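Local coordinates for sortase family protein (Clostridium perfringens, PDB 6IXZ) that is a class C sortase, probably a cysteine transpeptidase that joins pilin subunits into pili through an acyl-thioester intermediate, at residues L49-Y63 with L73-K85. Numbering follows the deposited sequence.
Sequences LPDYLNIHEGDVLGY and LPIYYGTSVDILK
Tyr77 reaches out from the end of its strand to meet Leu49, whose CD1 sits over one face of the phenol ring, 3.7 Å from the centroid and 15° off the ring normal, a CH-pi contact. CG anti to the backbone N (chi1 -170°) puts the ring against Leu49 CD1; CD2 of the same leucine touches the hydroxyl, and CG2 of Ile55 packs on Tyr77 CB. A long flat ring suits this place, since it spans from the sheet to the chain arriving from helix 23-41. Glu57 bends at chi2, laying its carboxylate beside Ile83 CD1 and bringing OE2 2.8 Å from Ser80 OG. Ser80 stands just before helix 81-86, and its hydroxyl lies within hydrogen-bonding distance of both Glu57 OE2 and Asp82 OD2.

Next to Tyr77 the backbones pair antiparallel. Tyr77 N gives a 2.9 Å bond to Asp59 O, and Leu61 N binds Ile75 O at the same length, almost straight at 171°. These strands form the hairpin 60-66/71-77 of the sortase beta-barrel, and strand 88-90 continues the sheet beyond 71-77. On one face Val60 CG1 lies 4.1 Å from Tyr76 CE2, while Gly58 O meets the edge of that ring in its plane.

A type II turn, His56 to Asp59, leads into the first strand. Gly58 takes the positive phi that this turn favours at its third position, and its N reaches Tyr77 O at 3.0 Å. Asp59 suits the turn's end because its OD1 accepts from His56 N, met from above the carboxylate plane. Farther out, Tyr36 of helix 23-41 touches Leu49, and Tyr14 and Thr10 of helix 5-18 touch Val60 and Tyr76, respectively.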
ATOM      1  N   LEU A  49       2.148  -7.034  13.499  1.00 37.58           N
ATOM      2  CA  LEU A  49       1.552  -5.815  14.031  1.00 37.72           C
ATOM      3  C   LEU A  49       1.229  -6.052  15.497  1.00 39.12           C
ATOM      4  O   LEU A  49       0.876  -7.168  15.882  1.00 40.59           O
ATOM      5  CB  LEU A  49       0.273  -5.448  13.268  1.00 35.71           C
ATOM      6  CG  LEU A  49       0.414  -5.191  11.774  1.00 31.54           C
ATOM      7  CD1 LEU A  49      -0.949  -4.962  11.158  1.00 30.01           C
ATOM      8  CD2 LEU A  49       1.312  -3.990  11.531  1.00 32.82           C
ATOM      9  N   PRO A  50       1.345  -5.000  16.321  1.00 49.16           N
ATOM     10  CA  PRO A  50       0.974  -5.125  17.727  1.00 51.60           C
ATOM     11  C   PRO A  50      -0.510  -5.412  17.911  1.00 49.06           C
ATOM     12  O   PRO A  50      -1.327  -5.027  17.077  1.00 39.36           O
ATOM     13  CB  PRO A  50       1.350  -3.763  18.313  1.00 51.88           C
ATOM     14  CG  PRO A  50       2.421  -3.239  17.414  1.00 48.25           C
ATOM     15  CD  PRO A  50       2.066  -3.744  16.047  1.00 49.48           C
ATOM     16  N   ASP A  51      -0.848  -6.090  19.003  1.00 60.86           N
ATOM     17  CA  ASP A  51      -2.166  -6.712  19.161  1.00 59.84           C
ATOM     18  C   ASP A  51      -3.292  -5.688  19.056  1.00 60.47           C
ATOM     19  O   ASP A  51      -4.319  -5.937  18.406  1.00 50.36           O
ATOM     20  CB  ASP A  51      -2.248  -7.432  20.513  1.00 61.54           C
ATOM     21  CG  ASP A  51      -1.283  -8.603  20.610  1.00 65.63           C
ATOM     22  OD1 ASP A  51      -1.058  -9.273  19.575  1.00 61.06           O
ATOM     23  OD2 ASP A  51      -0.736  -8.842  21.712  1.00 58.88           O
ATOM     24  N   TYR A  52      -3.084  -4.530  19.684  1.00 52.51           N
ATOM     25  CA  TYR A  52      -4.161  -3.554  19.871  1.00 58.55           C
ATOM     26  C   TYR A  52      -4.594  -2.791  18.615  1.00 52.48           C
ATOM     27  O   TYR A  52      -5.654  -2.158  18.630  1.00 52.64           O
ATOM     28  CB  TYR A  52      -3.797  -2.549  20.962  1.00 55.91           C
ATOM     29  CG  TYR A  52      -2.460  -1.887  20.770  1.00 56.04           C
ATOM     30  CD1 TYR A  52      -2.325  -0.763  19.964  1.00 56.19           C
ATOM     31  CD2 TYR A  52      -1.331  -2.366  21.422  1.00 53.80           C
ATOM     32  CE1 TYR A  52      -1.105  -0.126  19.833  1.00 57.93           C
ATOM     33  CE2 TYR A  52      -0.109  -1.737  21.298  1.00 53.30           C
ATOM     34  CZ  TYR A  52      -0.001  -0.619  20.504  1.00 52.15           C
ATOM     35  OH  TYR A  52       1.227  -0.018  20.354  1.00 59.72           O
ATOM     36  N   LEU A  53      -3.794  -2.827  17.544  1.00 51.49           N
ATOM     37  CA  LEU A  53      -4.203  -2.194  16.289  1.00 40.09           C
ATOM     38  C   LEU A  53      -5.476  -2.853  15.771  1.00 47.63           C
ATOM     39  O   LEU A  53      -6.322  -2.204  15.154  1.00 44.21           O
ATOM     40  CB  LEU A  53      -3.092  -2.272  15.232  1.00 42.71           C
ATOM     41  CG  LEU A  53      -1.711  -1.701  15.594  1.00 40.90           C
ATOM     42  CD1 LEU A  53      -0.901  -1.380  14.343  1.00 36.39           C
ATOM     43  CD2 LEU A  53      -1.854  -0.465  16.458  1.00 42.90           C
ATOM     44  N   ASN A  54      -5.632  -4.136  16.088  1.00 46.47           N
ATOM     45  CA  ASN A  54      -6.714  -4.950  15.546  1.00 55.21           C
ATOM     46  C   ASN A  54      -6.783  -4.830  14.021  1.00 50.86           C
ATOM     47  O   ASN A  54      -7.840  -4.974  13.402  1.00 39.35           O
ATOM     48  CB  ASN A  54      -8.055  -4.587  16.200  1.00 63.04           C
ATOM     49  CG  ASN A  54      -8.783  -5.806  16.735  1.00 76.00           C
ATOM     50  OD1 ASN A  54      -9.894  -6.122  16.304  1.00 85.34           O
ATOM     51  ND2 ASN A  54      -8.119  -6.549  17.617  1.00 78.56           N
ATOM     52  N   ILE A  55      -5.630  -4.586  13.416  1.00 51.85           N
ATOM     53  CA  ILE A  55      -5.472  -4.830  11.998  1.00 45.48           C
ATOM     54  C   ILE A  55      -4.881  -6.215  11.833  1.00 42.55           C
ATOM     55  O   ILE A  55      -3.834  -6.523  12.392  1.00 41.34           O
ATOM     56  CB  ILE A  55      -4.591  -3.759  11.343  1.00 43.37           C
ATOM     57  CG1 ILE A  55      -5.178  -2.382  11.665  1.00 42.64           C
ATOM     58  CG2 ILE A  55      -4.532  -3.987   9.838  1.00 43.51           C
ATOM     59  CD1 ILE A  55      -4.402  -1.218  11.104  1.00 40.84           C
ATOM     60  N   HIS A  56      -5.677  -7.104  11.266  1.00 39.35           N
ATOM     61  CA  HIS A  56      -5.223  -8.451  10.991  1.00 47.73           C
ATOM     62  C   HIS A  56      -4.886  -8.533   9.521  1.00 41.75           C
ATOM     63  O   HIS A  56      -5.518  -7.872   8.684  1.00 40.41           O
ATOM     64  CB  HIS A  56      -6.320  -9.470  11.311  1.00 49.31           C
ATOM     65  CG  HIS A  56      -6.774  -9.448  12.736  1.00 60.37           C
ATOM     66  ND1 HIS A  56      -7.431  -8.371  13.292  1.00 65.17           N
ATOM     67  CD2 HIS A  56      -6.740 -10.404  13.694  1.00 64.71           C
ATOM     68  CE1 HIS A  56      -7.738  -8.646  14.546  1.00 64.55           C
ATOM     69  NE2 HIS A  56      -7.330  -9.874  14.815  1.00 65.54           N
ATOM     70  N   GLU A  57      -3.919  -9.378   9.202  1.00 46.00           N
ATOM     71  CA  GLU A  57      -3.868  -9.999   7.890  1.00 45.03           C
ATOM     72  C   GLU A  57      -5.273 -10.088   7.308  1.00 40.93           C
ATOM     73  O   GLU A  57      -6.172 -10.656   7.930  1.00 41.02           O
ATOM     74  CB  GLU A  57      -3.289 -11.404   8.008  1.00 51.02           C
ATOM     75  CG  GLU A  57      -1.883 -11.540   7.462  1.00 57.49           C
ATOM     76  CD  GLU A  57      -1.704 -12.838   6.713  1.00 52.86           C
ATOM     77  OE1 GLU A  57      -2.602 -13.700   6.825  1.00 43.92           O
ATOM     78  OE2 GLU A  57      -0.709 -12.962   5.968  1.00 52.97           O
ATOM     79  N   GLY A  58      -5.471  -9.465   6.148  1.00 36.09           N
ATOM     80  CA  GLY A  58      -6.732  -9.559   5.424  1.00 30.92           C
ATOM     81  C   GLY A  58      -7.673  -8.391   5.621  1.00 27.88           C
ATOM     82  O   GLY A  58      -8.674  -8.277   4.925  1.00 25.35           O
ATOM     83  N   ASP A  59      -7.363  -7.503   6.553  1.00 28.40           N
ATOM     84  CA  ASP A  59      -8.218  -6.334   6.759  1.00 29.78           C
ATOM     85  C   ASP A  59      -8.038  -5.343   5.603  1.00 25.50           C
ATOM     86  O   ASP A  59      -6.968  -5.253   5.039  1.00 22.81           O
ATOM     87  CB  ASP A  59      -7.908  -5.670   8.095  1.00 33.11           C
ATOM     88  CG  ASP A  59      -8.390  -6.499   9.301  1.00 35.92           C
ATOM     89  OD1 ASP A  59      -8.132  -6.075  10.448  1.00 40.37           O
ATOM     90  OD2 ASP A  59      -8.958  -7.601   9.104  1.00 33.76           O
ATOM     91  N   VAL A  60      -9.090  -4.631   5.224  1.00 28.50           N
ATOM     92  CA  VAL A  60      -8.941  -3.592   4.216  1.00 27.59           C
ATOM     93  C   VAL A  60      -8.832  -2.224   4.880  1.00 28.08           C
ATOM     94  O   VAL A  60      -9.624  -1.880   5.760  1.00 26.58           O
ATOM     95  CB  VAL A  60     -10.025  -3.670   3.114  1.00 32.56           C
ATOM     96  CG1 VAL A  60     -11.003  -4.801   3.364  1.00 33.53           C
ATOM     97  CG2 VAL A  60     -10.742  -2.347   2.876  1.00 26.09           C
ATOM     98  N   LEU A  61      -7.822  -1.476   4.456  1.00 27.33           N
ATOM     99  CA  LEU A  61      -7.415  -0.210   5.062  1.00 23.51           C
ATOM    100  C   LEU A  61      -7.901   0.995   4.252  1.00 22.94           C
ATOM    101  O   LEU A  61      -7.779   2.142   4.682  1.00 24.86           O
ATOM    102  CB  LEU A  61      -5.892  -0.148   5.101  1.00 26.10           C
ATOM    103  CG  LEU A  61      -5.172  -1.356   5.693  1.00 25.47           C
ATOM    104  CD1 LEU A  61      -3.667  -1.166   5.575  1.00 24.84           C
ATOM    105  CD2 LEU A  61      -5.592  -1.537   7.140  1.00 26.69           C
ATOM    106  N   GLY A  62      -8.377   0.735   3.046  1.00 17.75           N
ATOM    107  CA  GLY A  62      -8.834   1.794   2.177  1.00 19.41           C
ATOM    108  C   GLY A  62      -8.635   1.388   0.738  1.00 17.73           C
ATOM    109  O   GLY A  62      -8.630   0.183   0.426  1.00 18.86           O
ATOM    110  N   TYR A  63      -8.382   2.371  -0.123  1.00 16.52           N
ATOM    111  CA  TYR A  63      -8.052   2.095  -1.517  1.00 18.86           C
ATOM    112  C   TYR A  63      -7.057   3.078  -2.181  1.00 18.84           C
ATOM    113  O   TYR A  63      -6.764   4.167  -1.679  1.00 20.95           O
ATOM    114  CB  TYR A  63      -9.334   2.028  -2.346  1.00 22.44           C
ATOM    115  CG  TYR A  63     -10.155   3.293  -2.290  1.00 26.08           C
ATOM    116  CD1 TYR A  63     -10.124   4.218  -3.335  1.00 31.17           C
ATOM    117  CD2 TYR A  63     -10.922   3.591  -1.168  1.00 26.59           C
ATOM    118  CE1 TYR A  63     -10.852   5.399  -3.258  1.00 32.98           C
ATOM    119  CE2 TYR A  63     -11.653   4.757  -1.086  1.00 29.42           C
ATOM    120  CZ  TYR A  63     -11.644   5.640  -2.140  1.00 30.78           C
ATOM    121  OH  TYR A  63     -12.391   6.789  -2.048  1.00 40.35           O
ATOM    122  N   LEU A  73      -8.451   0.467  -6.539  1.00 20.37           N
ATOM    123  CA  LEU A  73      -8.361  -0.894  -5.944  1.00 19.29           C
ATOM    124  C   LEU A  73      -8.336  -0.817  -4.406  1.00 19.81           C
ATOM    125  O   LEU A  73      -7.730   0.109  -3.843  1.00 19.80           O
ATOM    126  CB  LEU A  73      -7.092  -1.600  -6.426  1.00 20.61           C
ATOM    127  CG  LEU A  73      -7.028  -2.015  -7.906  1.00 19.98           C
ATOM    128  CD1 LEU A  73      -5.627  -2.381  -8.324  1.00 19.42           C
ATOM    129  CD2 LEU A  73      -7.991  -3.135  -8.235  1.00 24.60           C
ATOM    130  N   PRO A  74      -8.934  -1.820  -3.718  1.00 19.89           N
ATOM    131  CA  PRO A  74      -8.799  -1.906  -2.252  1.00 19.07           C
ATOM    132  C   PRO A  74      -7.386  -2.259  -1.885  1.00 17.03           C
ATOM    133  O   PRO A  74      -6.703  -2.909  -2.667  1.00 17.88           O
ATOM    134  CB  PRO A  74      -9.737  -3.052  -1.850  1.00 18.04           C
ATOM    135  CG  PRO A  74      -9.972  -3.818  -3.108  1.00 19.68           C
ATOM    136  CD  PRO A  74      -9.877  -2.817  -4.237  1.00 17.92           C
ATOM    137  N   ILE A  75      -6.977  -1.850  -0.700  1.00 17.02           N
ATOM    138  CA  ILE A  75      -5.684  -2.195  -0.119  1.00 17.05           C
ATOM    139  C   ILE A  75      -5.899  -2.998   1.160  1.00 16.70           C
ATOM    140  O   ILE A  75      -6.562  -2.546   2.092  1.00 18.00           O
ATOM    141  CB  ILE A  75      -4.849  -0.949   0.188  1.00 19.03           C
ATOM    142  CG1 ILE A  75      -4.506  -0.205  -1.099  1.00 20.89           C
ATOM    143  CG2 ILE A  75      -3.545  -1.314   0.890  1.00 21.35           C
ATOM    144  CD1 ILE A  75      -4.479   1.284  -0.878  1.00 23.62           C
ATOM    145  N   TYR A  76      -5.422  -4.240   1.132  1.00 18.76           N
ATOM    146  CA  TYR A  76      -5.437  -5.127   2.280  1.00 17.13           C
ATOM    147  C   TYR A  76      -4.117  -4.966   3.055  1.00 20.93           C
ATOM    148  O   TYR A  76      -3.096  -4.591   2.491  1.00 20.23           O
ATOM    149  CB  TYR A  76      -5.577  -6.587   1.820  1.00 19.37           C
ATOM    150  CG  TYR A  76      -6.868  -6.881   1.087  1.00 23.81           C
ATOM    151  CD1 TYR A  76      -6.976  -6.654  -0.276  1.00 24.01           C
ATOM    152  CD2 TYR A  76      -7.983  -7.394   1.755  1.00 23.43           C
ATOM    153  CE1 TYR A  76      -8.129  -6.955  -0.957  1.00 25.00           C
ATOM    154  CE2 TYR A  76      -9.140  -7.703   1.070  1.00 24.78           C
ATOM    155  CZ  TYR A  76      -9.218  -7.447  -0.275  1.00 25.03           C
ATOM    156  OH  TYR A  76     -10.379  -7.695  -0.969  1.00 29.35           O
ATOM    157  N   TYR A  77      -4.125  -5.308   4.336  1.00 19.12           N
ATOM    158  CA  TYR A  77      -2.877  -5.588   5.017  1.00 22.31           C
ATOM    159  C   TYR A  77      -2.476  -7.034   4.744  1.00 23.01           C
ATOM    160  O   TYR A  77      -3.313  -7.943   4.829  1.00 19.00           O
ATOM    161  CB  TYR A  77      -2.966  -5.362   6.532  1.00 22.36           C
ATOM    162  CG  TYR A  77      -1.593  -5.431   7.161  1.00 22.59           C
ATOM    163  CD1 TYR A  77      -1.126  -6.616   7.753  1.00 25.05           C
ATOM    164  CD2 TYR A  77      -0.685  -4.408   6.962  1.00 24.82           C
ATOM    165  CE1 TYR A  77       0.161  -6.706   8.251  1.00 24.21           C
ATOM    166  CE2 TYR A  77       0.602  -4.482   7.462  1.00 24.34           C
ATOM    167  CZ  TYR A  77       1.018  -5.643   8.092  1.00 26.76           C
ATOM    168  OH  TYR A  77       2.309  -5.719   8.535  1.00 24.52           O
ATOM    169  N   GLY A  78      -1.196  -7.222   4.435  1.00 20.02           N
ATOM    170  CA  GLY A  78      -0.598  -8.549   4.400  1.00 22.73           C
ATOM    171  C   GLY A  78      -0.399  -8.980   2.962  1.00 20.46           C
ATOM    172  O   GLY A  78      -0.935  -8.363   2.057  1.00 21.93           O
ATOM    173  N   THR A  79       0.460  -9.963   2.728  1.00 23.84           N
ATOM    174  CA  THR A  79       0.715 -10.425   1.358  1.00 21.53           C
ATOM    175  C   THR A  79       0.858 -11.943   1.282  1.00 22.38           C
ATOM    176  O   THR A  79       1.574 -12.434   0.445  1.00 15.73           O
ATOM    177  CB  THR A  79       2.029  -9.859   0.774  1.00 24.47           C
ATOM    178  OG1 THR A  79       3.153 -10.246   1.602  1.00 26.07           O
ATOM    179  CG2 THR A  79       1.956  -8.321   0.583  1.00 23.64           C
ATOM    180  N   SER A  80       0.181 -12.687   2.139  1.00 21.09           N
ATOM    181  CA  SER A  80       0.168 -14.125   1.947  1.00 24.39           C
ATOM    182  C   SER A  80      -0.706 -14.453   0.732  1.00 23.89           C
ATOM    183  O   SER A  80      -1.489 -13.622   0.261  1.00 20.01           O
ATOM    184  CB  SER A  80      -0.334 -14.821   3.210  1.00 26.93           C
ATOM    185  OG  SER A  80      -1.572 -14.280   3.602  1.00 31.68           O
ATOM    186  N   VAL A  81      -0.497 -15.641   0.178  1.00 19.24           N
ATOM    187  CA  VAL A  81      -1.015 -16.019  -1.126  1.00 20.97           C
ATOM    188  C   VAL A  81      -2.533 -15.848  -1.197  1.00 20.21           C
ATOM    189  O   VAL A  81      -3.065 -15.307  -2.160  1.00 20.62           O
ATOM    190  CB  VAL A  81      -0.592 -17.464  -1.454  1.00 21.13           C
ATOM    191  CG1 VAL A  81      -1.301 -17.969  -2.698  1.00 25.47           C
ATOM    192  CG2 VAL A  81       0.916 -17.504  -1.661  1.00 25.56           C
ATOM    193  N   ASP A  82      -3.220 -16.136  -0.107  1.00 21.47           N
ATOM    194  CA  ASP A  82      -4.670 -15.978  -0.089  1.00 23.50           C
ATOM    195  C   ASP A  82      -5.150 -14.511  -0.170  1.00 22.59           C
ATOM    196  O   ASP A  82      -6.174 -14.208  -0.775  1.00 22.44           O
ATOM    197  CB  ASP A  82      -5.248 -16.670   1.134  1.00 25.82           C
ATOM    198  CG  ASP A  82      -4.665 -16.165   2.415  1.00 28.35           C
ATOM    199  OD1 ASP A  82      -5.461 -15.719   3.261  1.00 34.63           O
ATOM    200  OD2 ASP A  82      -3.424 -16.206   2.584  1.00 25.99           O
ATOM    201  N   ILE A  83      -4.334 -13.586   0.295  1.00 20.79           N
ATOM    202  CA  ILE A  83      -4.707 -12.176   0.209  1.00 19.43           C
ATOM    203  C   ILE A  83      -4.325 -11.568  -1.126  1.00 17.19           C
ATOM    204  O   ILE A  83      -5.093 -10.804  -1.699  1.00 21.94           O
ATOM    205  CB  ILE A  83      -4.092 -11.361   1.343  1.00 20.53           C
ATOM    206  CG1 ILE A  83      -4.820 -11.692   2.659  1.00 29.05           C
ATOM    207  CG2 ILE A  83      -4.179  -9.869   1.012  1.00 22.72           C
ATOM    208  CD1 ILE A  83      -3.880 -12.061   3.793  1.00 29.63           C
ATOM    209  N   LEU A  84      -3.224 -12.024  -1.704  1.00 18.40           N
ATOM    210  CA  LEU A  84      -2.814 -11.529  -3.002  1.00 17.66           C
ATOM    211  C   LEU A  84      -3.676 -12.077  -4.104  1.00 19.98           C
ATOM    212  O   LEU A  84      -3.733 -11.489  -5.180  1.00 12.87           O
ATOM    213  CB  LEU A  84      -1.350 -11.842  -3.309  1.00 17.59           C
ATOM    214  CG  LEU A  84      -0.223 -11.127  -2.561  1.00 14.65           C
ATOM    215  CD1 LEU A  84       1.115 -11.673  -3.015  1.00 16.42           C
ATOM    216  CD2 LEU A  84      -0.240  -9.610  -2.730  1.00 16.26           C
ATOM    217  N   LYS A  85      -4.351 -13.203  -3.850  1.00 22.07           N
ATOM    218  CA  LYS A  85      -5.385 -13.695  -4.766  1.00 17.41           C
ATOM    219  C   LYS A  85      -6.540 -12.697  -4.848  1.00 20.35           C
ATOM    220  O   LYS A  85      -7.170 -12.586  -5.902  1.00 19.00           O
ATOM    221  CB  LYS A  85      -5.913 -15.071  -4.335  1.00 19.12           C
ATOM    222  CG  LYS A  85      -5.042 -16.252  -4.730  1.00 20.30           C
ATOM    223  CD  LYS A  85      -5.609 -17.549  -4.134  1.00 20.23           C
ATOM    224  CE  LYS A  85      -4.674 -18.728  -4.382  1.00 25.01           C
ATOM    225  NZ  LYS A  85      -5.353 -20.038  -4.152  1.00 20.90           N
TER